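Long-range contact in putative 2,3,4,5-tetrahydropyridine-2-carboxylate N- succinyltransferase (Campylobacter jejuni, PDB 2RIJ), which probably catalyses the succinylation of tetrahydrodipicolinate by succinyl-CoA, the first step of the succinylase route to diaminopimelate and lysine: residues K225-M239 and S243-V257. Sequence-based numbering, arbitrary orientation. Where two conformers were deposited one is given.
Sequences KVRMGASLAAGTTIM and SYVNFNAGTTGACMV
T251 holds OG1 between its backbone N and carbonyl carbon (chi1 62°), whereas T236 sets OG1 beside the backbone N (chi1 -63°); the two hydroxyls therefore meet tip to tip. T251 OG1 donates to T236 OG1 at 2.8 Å and accepts from A233 N at 3.0 Å, while T236 OG1 donates to A233 O, 2.7 Å away. Threonine suits both places: each hydroxyl bonds to backbone polar atoms of the A233–T236 turn and each methyl stays in the apolar interior. There V245 CG1 packs on A230 CB at 3.6 Å and on L232 CD2, and its CG2 meets I238 CD1, crossing at about a right angle. I238 CD1 also rests on V257 CB; compact branched chains fill a narrow coil well.

At another corner, the extended R227 lies alongside N246 and sends NH1 to a lone pair of its OD1 (2.9 Å), nearly within the guanidinium plane. Arginine is long enough to reach D203 as well, in a salt bridge through R227 NH2, while N246 OD1 can also accept from F247 N, helping hold the amide. G229 and G235 take the positive phi of the third residue in type II turns, readily adopted by glycine, and lie close against F247 and A254. Backbone hydrogen bonds between parallel strands, such as M239 N to V257 O (2.9 Å), tie the segments along three sides. M239 lies close to E258, the predicted acyl-anhydride residue, and packs on Y244 of a neighbouring subunit. Such short parallel strands stacked coil on coil characterise the left-handed parallel beta-helix of hexapeptide-repeat acyltransferases.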
ATOM      1  N   LYS A 225      -8.491 -21.377  35.009  1.00 19.64           N
ATOM      2  CA  LYS A 225      -7.592 -21.105  33.879  1.00 21.36           C
ATOM      3  C   LYS A 225      -6.518 -22.174  33.621  1.00 20.55           C
ATOM      4  O   LYS A 225      -5.784 -22.055  32.653  1.00 20.73           O
ATOM      5  CB  LYS A 225      -6.894 -19.770  34.058  1.00 20.65           C
ATOM      6  CG  LYS A 225      -7.797 -18.529  34.134  1.00 25.40           C
ATOM      7  CD  LYS A 225      -9.020 -18.645  33.201  1.00 27.26           C
ATOM      8  CE  LYS A 225      -9.814 -17.320  33.090  1.00 34.68           C
ATOM      9  NZ  LYS A 225      -9.057 -16.396  32.187  1.00 33.58           N
ATOM     10  N   VAL A 226      -6.431 -23.170  34.492  1.00 20.04           N
ATOM     11  CA  VAL A 226      -5.499 -24.301  34.322  1.00 20.09           C
ATOM     12  C   VAL A 226      -6.239 -25.613  34.461  1.00 19.57           C
ATOM     13  O   VAL A 226      -6.647 -26.024  35.561  1.00 21.57           O
ATOM     14  CB  VAL A 226      -4.289 -24.204  35.272  1.00 18.50           C
ATOM     15  CG1 VAL A 226      -3.236 -25.320  34.964  1.00 16.32           C
ATOM     16  CG2 VAL A 226      -3.636 -22.815  35.186  1.00 20.07           C
ATOM     17  N   ARG A 227      -6.415 -26.286  33.330  1.00 21.78           N
ATOM     18  CA  ARG A 227      -7.041 -27.586  33.325  1.00 21.38           C
ATOM     19  C   ARG A 227      -6.105 -28.671  33.869  1.00 20.64           C
ATOM     20  O   ARG A 227      -4.870 -28.598  33.735  1.00 23.15           O
ATOM     21  CB  ARG A 227      -7.494 -27.909  31.921  1.00 21.65           C
ATOM     22  CG  ARG A 227      -8.793 -28.690  31.822  1.00 23.22           C
ATOM     23  CD  ARG A 227      -9.108 -28.825  30.356  1.00 27.34           C
ATOM     24  NE  ARG A 227     -10.475 -29.258  30.092  1.00 22.43           N
ATOM     25  CZ  ARG A 227     -10.951 -29.502  28.893  1.00 28.72           C
ATOM     26  NH1 ARG A 227     -10.171 -29.362  27.858  1.00 25.06           N
ATOM     27  NH2 ARG A 227     -12.207 -29.880  28.712  1.00 24.39           N
HETATM   28  N   MSE A 228      -6.694 -29.674  34.519  1.00 20.79           N
HETATM   29  CA  MSE A 228      -5.928 -30.877  34.872  1.00 20.24           C
HETATM   30  C   MSE A 228      -5.281 -31.519  33.621  1.00 20.08           C
HETATM   31  O   MSE A 228      -5.889 -31.575  32.560  1.00 20.09           O
HETATM   32  CB  MSE A 228      -6.829 -31.858  35.642  1.00 23.02           C
HETATM   33  CG  MSE A 228      -6.126 -33.105  36.169  1.00 21.57           C
HETATM   34 SE   MSE A 228      -4.579 -32.654  37.256  0.75 26.79          SE
HETATM   35  CE  MSE A 228      -4.124 -34.519  37.734  1.00 20.96           C
ATOM     36  N   GLY A 229      -4.024 -31.956  33.755  1.00 20.75           N
ATOM     37  CA  GLY A 229      -3.197 -32.348  32.637  1.00 22.92           C
ATOM     38  C   GLY A 229      -2.246 -31.272  32.077  1.00 18.10           C
ATOM     39  O   GLY A 229      -1.437 -31.588  31.234  1.00 21.09           O
ATOM     40  N   ALA A 230      -2.415 -30.006  32.482  1.00 19.18           N
ATOM     41  CA  ALA A 230      -1.484 -28.947  32.174  1.00 19.73           C
ATOM     42  C   ALA A 230      -0.157 -29.235  32.893  1.00 20.53           C
ATOM     43  O   ALA A 230      -0.117 -29.873  33.958  1.00 20.88           O
ATOM     44  CB  ALA A 230      -2.070 -27.535  32.572  1.00 17.01           C
ATOM     45  N   SER A 231       0.924 -28.743  32.304  1.00 20.42           N
ATOM     46  CA  SER A 231       2.262 -28.884  32.858  1.00 18.84           C
ATOM     47  C   SER A 231       2.931 -27.513  32.951  1.00 21.44           C
ATOM     48  O   SER A 231       3.220 -26.886  31.936  1.00 24.95           O
ATOM     49  CB  SER A 231       3.068 -29.841  31.998  1.00 22.54           C
ATOM     50  OG  SER A 231       4.363 -30.018  32.515  1.00 23.80           O
ATOM     51  N   LEU A 232       3.116 -27.033  34.167  1.00 22.06           N
ATOM     52  CA  LEU A 232       3.715 -25.729  34.420  1.00 22.78           C
ATOM     53  C   LEU A 232       5.089 -25.876  35.077  1.00 22.05           C
ATOM     54  O   LEU A 232       5.191 -26.367  36.195  1.00 22.31           O
ATOM     55  CB  LEU A 232       2.786 -24.925  35.309  1.00 23.58           C
ATOM     56  CG  LEU A 232       1.302 -24.811  34.890  1.00 24.77           C
ATOM     57  CD1 LEU A 232       0.609 -23.862  35.902  1.00 25.78           C
ATOM     58  CD2 LEU A 232       1.135 -24.333  33.408  1.00 23.44           C
ATOM     59  N   ALA A 233       6.138 -25.450  34.384  1.00 19.75           N
ATOM     60  CA  ALA A 233       7.493 -25.461  34.948  1.00 21.25           C
ATOM     61  C   ALA A 233       7.538 -24.526  36.135  1.00 22.58           C
ATOM     62  O   ALA A 233       6.810 -23.517  36.175  1.00 20.71           O
ATOM     63  CB  ALA A 233       8.560 -25.085  33.896  1.00 16.97           C
ATOM     64  N   ALA A 234       8.360 -24.888  37.111  1.00 22.23           N
ATOM     65  CA  ALA A 234       8.564 -24.098  38.344  1.00 22.64           C
ATOM     66  C   ALA A 234       8.867 -22.644  37.973  1.00 23.83           C
ATOM     67  O   ALA A 234       9.671 -22.363  37.074  1.00 23.56           O
ATOM     68  CB  ALA A 234       9.708 -24.723  39.236  1.00 22.91           C
ATOM     69  N   GLY A 235       8.179 -21.721  38.638  1.00 22.17           N
ATOM     70  CA  GLY A 235       8.403 -20.335  38.393  1.00 20.89           C
ATOM     71  C   GLY A 235       7.402 -19.733  37.431  1.00 20.00           C
ATOM     72  O   GLY A 235       7.418 -18.538  37.224  1.00 21.65           O
ATOM     73  N   THR A 236       6.534 -20.548  36.809  1.00 21.03           N
ATOM     74  CA  THR A 236       5.502 -19.976  35.926  1.00 20.36           C
ATOM     75  C   THR A 236       4.432 -19.187  36.695  1.00 21.45           C
ATOM     76  O   THR A 236       4.076 -19.567  37.814  1.00 20.70           O
ATOM     77  CB  THR A 236       4.866 -21.147  35.139  1.00 22.44           C
ATOM     78  OG1 THR A 236       5.894 -21.737  34.312  1.00 20.58           O
ATOM     79  CG2 THR A 236       3.647 -20.724  34.244  1.00 20.94           C
ATOM     80  N   THR A 237       3.913 -18.118  36.082  1.00 21.83           N
ATOM     81  CA  THR A 237       2.762 -17.339  36.561  1.00 20.26           C
ATOM     82  C   THR A 237       1.652 -17.384  35.520  1.00 19.58           C
ATOM     83  O   THR A 237       1.857 -17.049  34.338  1.00 16.96           O
ATOM     84  CB  THR A 237       3.139 -15.868  36.837  1.00 22.98           C
ATOM     85  OG1 THR A 237       4.245 -15.826  37.749  1.00 22.27           O
ATOM     86  CG2 THR A 237       1.978 -15.050  37.407  1.00 21.61           C
ATOM     87  N   ILE A 238       0.485 -17.816  35.945  1.00 20.70           N
ATOM     88  CA  ILE A 238      -0.743 -17.709  35.134  1.00 19.83           C
ATOM     89  C   ILE A 238      -1.621 -16.591  35.695  1.00 19.46           C
ATOM     90  O   ILE A 238      -2.209 -16.691  36.799  1.00 19.88           O
ATOM     91  CB  ILE A 238      -1.564 -19.007  35.101  1.00 21.21           C
ATOM     92  CG1 ILE A 238      -0.637 -20.248  34.865  1.00 22.45           C
ATOM     93  CG2 ILE A 238      -2.687 -18.925  34.055  1.00 20.17           C
ATOM     94  CD1 ILE A 238       0.149 -20.165  33.522  1.00 22.49           C
HETATM   95  N   MSE A 239      -1.758 -15.550  34.913  1.00 18.68           N
HETATM   96  CA  MSE A 239      -2.586 -14.372  35.296  1.00 21.46           C
HETATM   97  C   MSE A 239      -4.010 -14.722  34.928  1.00 20.16           C
HETATM   98  O   MSE A 239      -4.222 -15.592  34.088  1.00 27.15           O
HETATM   99  CB  MSE A 239      -2.151 -13.106  34.593  1.00 19.98           C
HETATM  100  CG  MSE A 239      -0.756 -12.648  34.940  1.00 25.92           C
HETATM  101 SE   MSE A 239      -0.485 -12.257  36.813  0.75 29.35          SE
HETATM  102  CE  MSE A 239      -1.665 -10.621  37.058  1.00 21.64           C
ATOM    103  N   SER A 243      -6.268 -15.664  30.151  1.00 20.24           N
ATOM    104  CA  SER A 243      -5.359 -16.773  29.981  0.50 21.86           C
ATOM    105  C   SER A 243      -6.055 -18.111  29.949  1.00 20.59           C
ATOM    106  O   SER A 243      -7.204 -18.264  30.364  1.00 21.48           O
ATOM    107  CB  SER A 243      -4.356 -16.823  31.130  0.50 18.56           C
ATOM    108  OG  SER A 243      -3.842 -15.537  31.437  0.50 21.56           O
ATOM    109  N   TYR A 244      -5.311 -19.114  29.535  1.00 20.43           N
ATOM    110  CA  TYR A 244      -5.750 -20.477  29.678  1.00 20.25           C
ATOM    111  C   TYR A 244      -4.545 -21.393  29.448  1.00 19.58           C
ATOM    112  O   TYR A 244      -3.700 -21.088  28.636  1.00 19.25           O
ATOM    113  CB  TYR A 244      -6.846 -20.857  28.694  1.00 22.08           C
ATOM    114  CG  TYR A 244      -7.587 -22.133  29.088  1.00 20.26           C
ATOM    115  CD1 TYR A 244      -8.253 -22.208  30.292  1.00 18.97           C
ATOM    116  CD2 TYR A 244      -7.598 -23.266  28.271  1.00 23.13           C
ATOM    117  CE1 TYR A 244      -8.883 -23.336  30.701  1.00 23.60           C
ATOM    118  CE2 TYR A 244      -8.280 -24.420  28.665  1.00 22.20           C
ATOM    119  CZ  TYR A 244      -8.912 -24.450  29.868  1.00 24.96           C
ATOM    120  OH  TYR A 244      -9.587 -25.565  30.272  1.00 22.21           O
ATOM    121  N   VAL A 245      -4.478 -22.479  30.203  1.00 17.34           N
ATOM    122  CA  VAL A 245      -3.589 -23.628  29.884  1.00 17.98           C
ATOM    123  C   VAL A 245      -4.446 -24.898  29.875  1.00 19.84           C
ATOM    124  O   VAL A 245      -5.018 -25.339  30.907  1.00 17.92           O
ATOM    125  CB  VAL A 245      -2.448 -23.764  30.817  1.00 18.20           C
ATOM    126  CG1 VAL A 245      -1.421 -24.804  30.275  1.00 16.51           C
ATOM    127  CG2 VAL A 245      -1.777 -22.345  31.095  1.00 21.38           C
ATOM    128  N   ASN A 246      -4.550 -25.479  28.697  1.00 21.11           N
ATOM    129  CA  ASN A 246      -5.329 -26.680  28.508  1.00 21.54           C
ATOM    130  C   ASN A 246      -4.504 -27.932  28.893  1.00 22.27           C
ATOM    131  O   ASN A 246      -3.302 -27.867  29.268  1.00 21.99           O
ATOM    132  CB  ASN A 246      -5.782 -26.737  27.051  1.00 19.35           C
ATOM    133  CG  ASN A 246      -7.108 -27.480  26.844  1.00 24.15           C
ATOM    134  OD1 ASN A 246      -7.503 -28.299  27.641  1.00 26.78           O
ATOM    135  ND2 ASN A 246      -7.826 -27.120  25.787  1.00 24.13           N
ATOM    136  N   PHE A 247      -5.152 -29.086  28.872  1.00 23.24           N
ATOM    137  CA  PHE A 247      -4.429 -30.315  29.170  1.00 24.19           C
ATOM    138  C   PHE A 247      -3.413 -30.620  28.079  1.00 21.59           C
ATOM    139  O   PHE A 247      -3.583 -30.190  26.903  1.00 21.28           O
ATOM    140  CB  PHE A 247      -5.393 -31.490  29.383  1.00 25.14           C
ATOM    141  CG  PHE A 247      -5.956 -32.041  28.144  1.00 23.80           C
ATOM    142  CD1 PHE A 247      -7.124 -31.556  27.644  1.00 27.46           C
ATOM    143  CD2 PHE A 247      -5.327 -33.084  27.489  1.00 31.68           C
ATOM    144  CE1 PHE A 247      -7.675 -32.086  26.497  1.00 30.93           C
ATOM    145  CE2 PHE A 247      -5.882 -33.636  26.351  1.00 35.32           C
ATOM    146  CZ  PHE A 247      -7.036 -33.122  25.850  1.00 31.74           C
ATOM    147  N   ASN A 248      -2.339 -31.315  28.478  1.00 23.27           N
ATOM    148  CA  ASN A 248      -1.196 -31.619  27.596  1.00 23.79           C
ATOM    149  C   ASN A 248      -0.647 -30.324  26.921  1.00 25.47           C
ATOM    150  O   ASN A 248      -0.265 -30.327  25.747  1.00 23.05           O
ATOM    151  CB  ASN A 248      -1.648 -32.645  26.542  1.00 24.64           C
ATOM    152  CG  ASN A 248      -0.511 -33.346  25.874  1.00 27.32           C
ATOM    153  OD1 ASN A 248       0.523 -33.661  26.493  1.00 23.23           O
ATOM    154  ND2 ASN A 248      -0.688 -33.605  24.576  1.00 25.29           N
ATOM    155  N   ALA A 249      -0.608 -29.242  27.700  1.00 22.38           N
ATOM    156  CA  ALA A 249      -0.062 -27.961  27.301  1.00 21.12           C
ATOM    157  C   ALA A 249       0.665 -27.364  28.482  1.00 21.66           C
ATOM    158  O   ALA A 249       0.381 -27.700  29.632  1.00 20.81           O
ATOM    159  CB  ALA A 249      -1.191 -26.963  26.842  1.00 17.33           C
ATOM    160  N   GLY A 250       1.587 -26.460  28.200  1.00 21.83           N
ATOM    161  CA  GLY A 250       2.193 -25.644  29.235  1.00 22.38           C
ATOM    162  C   GLY A 250       3.553 -25.084  28.900  1.00 22.63           C
ATOM    163  O   GLY A 250       3.827 -24.699  27.755  1.00 21.11           O
ATOM    164  N   THR A 251       4.397 -25.047  29.929  1.00 21.68           N
ATOM    165  CA  THR A 251       5.629 -24.301  29.917  1.00 19.96           C
ATOM    166  C   THR A 251       6.752 -25.255  30.301  1.00 20.80           C
ATOM    167  O   THR A 251       6.569 -26.136  31.138  1.00 22.70           O
ATOM    168  CB  THR A 251       5.612 -23.091  30.893  1.00 17.07           C
ATOM    169  OG1 THR A 251       5.456 -23.528  32.252  1.00 20.38           O
ATOM    170  CG2 THR A 251       4.453 -22.121  30.527  1.00 21.83           C
ATOM    171  N   THR A 252       7.895 -25.062  29.706  1.00 23.16           N
ATOM    172  CA  THR A 252       9.072 -25.855  30.071  1.00 22.78           C
ATOM    173  C   THR A 252      10.132 -25.068  30.832  1.00 23.89           C
ATOM    174  O   THR A 252      11.173 -25.613  31.174  1.00 22.75           O
ATOM    175  CB  THR A 252       9.673 -26.561  28.861  1.00 24.97           C
ATOM    176  OG1 THR A 252      10.079 -25.595  27.888  1.00 25.46           O
ATOM    177  CG2 THR A 252       8.642 -27.556  28.243  1.00 24.76           C
ATOM    178  N   GLY A 253       9.845 -23.831  31.169  1.00 22.78           N
ATOM    179  CA  GLY A 253      10.662 -23.077  32.094  1.00 22.23           C
ATOM    180  C   GLY A 253       9.789 -21.997  32.634  1.00 23.40           C
ATOM    181  O   GLY A 253       8.630 -21.850  32.212  1.00 24.30           O
ATOM    182  N   ALA A 254      10.313 -21.199  33.536  1.00 22.94           N
ATOM    183  CA  ALA A 254       9.509 -20.110  34.119  1.00 22.33           C
ATOM    184  C   ALA A 254       9.088 -19.119  33.038  1.00 24.99           C
ATOM    185  O   ALA A 254       9.951 -18.566  32.364  1.00 25.92           O
ATOM    186  CB  ALA A 254      10.320 -19.386  35.218  1.00 22.01           C
ATOM    187  N   CYS A 255       7.771 -18.886  32.900  1.00 23.77           N
ATOM    188  CA  CYS A 255       7.175 -17.967  31.941  1.00 23.11           C
ATOM    189  C   CYS A 255       6.078 -17.166  32.615  1.00 22.12           C
ATOM    190  O   CYS A 255       5.391 -17.669  33.502  1.00 22.72           O
ATOM    191  CB  CYS A 255       6.462 -18.731  30.841  1.00 24.50           C
ATOM    192  SG  CYS A 255       7.563 -19.643  29.775  1.00 28.62           S
HETATM  193  N   MSE A 256       5.885 -15.964  32.134  1.00 21.96           N
HETATM  194  CA  MSE A 256       4.706 -15.140  32.470  1.00 21.36           C
HETATM  195  C   MSE A 256       3.615 -15.425  31.439  1.00 20.86           C
HETATM  196  O   MSE A 256       3.811 -15.184  30.258  1.00 22.16           O
HETATM  197  CB  MSE A 256       5.078 -13.680  32.402  1.00 21.72           C
HETATM  198  CG  MSE A 256       3.885 -12.731  32.551  1.00 23.10           C
HETATM  199 SE   MSE A 256       2.942 -13.001  34.281  0.75 31.95          SE
HETATM  200  CE  MSE A 256       4.491 -12.733  35.471  1.00 23.91           C
ATOM    201  N   VAL A 257       2.483 -15.953  31.873  1.00 21.79           N
ATOM    202  CA  VAL A 257       1.422 -16.340  30.967  1.00 18.88           C
ATOM    203  C   VAL A 257       0.134 -15.513  31.270  1.00 19.45           C
ATOM    204  O   VAL A 257      -0.443 -15.580  32.339  1.00 19.58           O
ATOM    205  CB  VAL A 257       1.133 -17.832  31.022  1.00 21.94           C
ATOM    206  CG1 VAL A 257      -0.025 -18.221  30.028  1.00 20.35           C
ATOM    207  CG2 VAL A 257       2.424 -18.649  30.802  1.00 21.95           C
TER
HETATM  208  O   HOH W   1       6.615 -28.761  31.334  1.00 29.18           O